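Side-chain contact in alcohol dehydrogenase IV (Corynebacterium glutamicum, PDB 3IV7), which probably reduces maleylacetate with a nicotinamide cofactor, as a member of the iron-containing alcohol dehydrogenase family: residues Val231-Ala236 / Leu240-Cys245. Numbering follows the deposited sequence.
Sequences VSFASA and LHHKIC
Phe233 covers one face of the His242 imidazole, CE1 standing 3.3 Å above the plane and over its centre; on the opposite face His241 comes edge-first, CD2 over the centre, with ND1 of His242 in the plane of the His241 ring at its edge. Phe233 and His242 form an offset stack, with centroids 4.3 Å apart and planes inclined by 22°. CE1 of Phe233 comes within 3.4 Å of both CD2 and NE2 of His242, and its neighbours CD1 and CZ rest more loosely on the same imidazole. The two side chains arrive from opposite directions and bridge segments whose nearest CA atoms, those of Phe233 and His242, lie 10.0 Å apart. With CG anti to the backbone N (chi1 168°), Phe233 sets its ring against the imidazole, which His242 brings to meet it by holding CG anti to the carbonyl carbon (chi1 -67°). The pair exemplifies how a phenyl ring can pack on a histidine whose nitrogens are already bonded: ND1 of His242 to Asp180, NE2 to His177, whose ring also stacks on Phe233. These bonds fix the imidazole's rotation. Metal-binding relatives use an aspartate and three histidines; His177 and His242 probably correspond to two of those histidines. The contact spans the turn between helices 216-236 and 240-250 in the all-helical C-terminal part, where helix 164-181 contributes Asp180 and His177 and helix 256-271 packs against His241.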
loop_
_atom_site.group_PDB
_atom_site.type_symbol
_atom_site.label_atom_id
_atom_site.label_comp_id
_atom_site.label_asym_id
_atom_site.label_seq_id
_atom_site.Cartn_x
_atom_site.Cartn_y
_atom_site.Cartn_z
ATOM N N VAL A 231 5.154 -5.459 -4.715
ATOM C CA VAL A 231 4.875 -4.078 -4.337
ATOM C C VAL A 231 5.877 -3.596 -3.257
ATOM O O VAL A 231 6.382 -2.466 -3.317
ATOM C CB VAL A 231 3.431 -3.902 -3.832
ATOM C CG1 VAL A 231 3.234 -2.486 -3.235
ATOM C CG2 VAL A 231 2.380 -4.140 -5.033
ATOM N N SER A 232 6.182 -4.475 -2.298
ATOM C CA SER A 232 7.174 -4.184 -1.272
ATOM C C SER A 232 8.566 -3.948 -1.900
ATOM O O SER A 232 9.256 -2.977 -1.592
ATOM C CB SER A 232 7.262 -5.361 -0.296
ATOM O OG SER A 232 8.263 -5.109 0.683
ATOM N N PHE A 233 8.945 -4.862 -2.779
ATOM C CA PHE A 233 10.222 -4.842 -3.464
ATOM C C PHE A 233 10.382 -3.623 -4.395
ATOM O O PHE A 233 11.420 -3.014 -4.421
ATOM C CB PHE A 233 10.362 -6.156 -4.248
ATOM C CG PHE A 233 11.473 -6.167 -5.211
ATOM C CD1 PHE A 233 12.769 -6.240 -4.783
ATOM C CD2 PHE A 233 11.218 -6.266 -6.575
ATOM C CE1 PHE A 233 13.815 -6.296 -5.695
ATOM C CE2 PHE A 233 12.246 -6.332 -7.467
ATOM C CZ PHE A 233 13.549 -6.341 -7.018
ATOM N N ALA A 234 9.322 -3.263 -5.103
ATOM C CA ALA A 234 9.334 -2.065 -5.961
ATOM C C ALA A 234 9.696 -0.836 -5.128
ATOM O O ALA A 234 10.430 0.047 -5.580
ATOM C CB ALA A 234 7.958 -1.884 -6.647
ATOM N N SER A 235 9.247 -0.829 -3.877
ATOM C CA SER A 235 9.553 0.244 -2.957
ATOM C C SER A 235 10.926 0.096 -2.285
ATOM O O SER A 235 11.684 1.057 -2.208
ATOM C CB SER A 235 8.481 0.346 -1.869
ATOM O OG SER A 235 8.871 1.287 -0.851
ATOM N N ALA A 236 11.220 -1.089 -1.732
ATOM C CA ALA A 236 12.433 -1.249 -0.891
ATOM C C ALA A 236 13.744 -1.300 -1.711
ATOM O O ALA A 236 14.813 -1.031 -1.188
ATOM C CB ALA A 236 12.319 -2.463 -0.006
ATOM N N LEU A 240 20.918 -7.482 -1.116
ATOM C CA LEU A 240 21.965 -8.492 -1.428
ATOM C C LEU A 240 21.455 -9.669 -2.277
ATOM O O LEU A 240 22.096 -10.048 -3.262
ATOM C CB LEU A 240 22.578 -9.030 -0.133
ATOM C CG LEU A 240 23.682 -10.118 -0.233
ATOM C CD1 LEU A 240 24.897 -9.617 -1.010
ATOM C CD2 LEU A 240 24.092 -10.589 1.142
ATOM N N HIS A 241 20.321 -10.257 -1.883
ATOM C CA HIS A 241 19.782 -11.418 -2.583
ATOM C C HIS A 241 19.586 -11.140 -4.032
ATOM O O HIS A 241 20.024 -11.919 -4.876
ATOM C CB HIS A 241 18.451 -11.890 -1.987
ATOM C CG HIS A 241 17.742 -12.888 -2.838
ATOM N ND1 HIS A 241 17.897 -14.242 -2.677
ATOM C CD2 HIS A 241 16.883 -12.727 -3.879
ATOM C CE1 HIS A 241 17.166 -14.875 -3.576
ATOM N NE2 HIS A 241 16.544 -13.978 -4.319
ATOM N N HIS A 242 18.935 -10.024 -4.342
ATOM C CA HIS A 242 18.628 -9.695 -5.721
ATOM C C HIS A 242 19.867 -9.370 -6.513
ATOM O O HIS A 242 19.933 -9.683 -7.690
ATOM C CB HIS A 242 17.593 -8.547 -5.800
ATOM C CG HIS A 242 16.250 -8.935 -5.293
ATOM N ND1 HIS A 242 15.943 -8.956 -3.951
ATOM C CD2 HIS A 242 15.149 -9.390 -5.943
ATOM C CE1 HIS A 242 14.700 -9.387 -3.801
ATOM N NE2 HIS A 242 14.196 -9.649 -4.993
ATOM N N LYS A 243 20.837 -8.721 -5.891
ATOM C CA LYS A 243 22.094 -8.411 -6.594
ATOM C C LYS A 243 22.803 -9.722 -6.984
ATOM O O LYS A 243 23.238 -9.872 -8.105
ATOM C CB LYS A 243 23.009 -7.556 -5.730
ATOM C CG LYS A 243 22.500 -6.143 -5.405
ATOM C CD LYS A 243 22.002 -5.404 -6.634
ATOM C CE LYS A 243 21.567 -3.977 -6.283
ATOM N NZ LYS A 243 21.235 -3.214 -7.507
ATOM N N ILE A 244 22.875 -10.673 -6.044
ATOM C CA ILE A 244 23.457 -11.982 -6.319
ATOM C C ILE A 244 22.704 -12.663 -7.477
ATOM O O ILE A 244 23.315 -13.075 -8.479
ATOM C CB ILE A 244 23.394 -12.887 -5.094
ATOM C CG1 ILE A 244 24.366 -12.406 -4.015
ATOM C CG2 ILE A 244 23.697 -14.326 -5.491
ATOM C CD1 ILE A 244 24.205 -13.105 -2.688
ATOM N N CYS A 245 21.380 -12.736 -7.367
ATOM C CA CYS A 245 20.575 -13.401 -8.393
ATOM C C CYS A 245 20.656 -12.756 -9.764
ATOM O O CYS A 245 20.657 -13.461 -10.791
ATOM C CB CYS A 245 19.135 -13.529 -7.921
ATOM S SG CYS A 245 19.017 -14.674 -6.497
#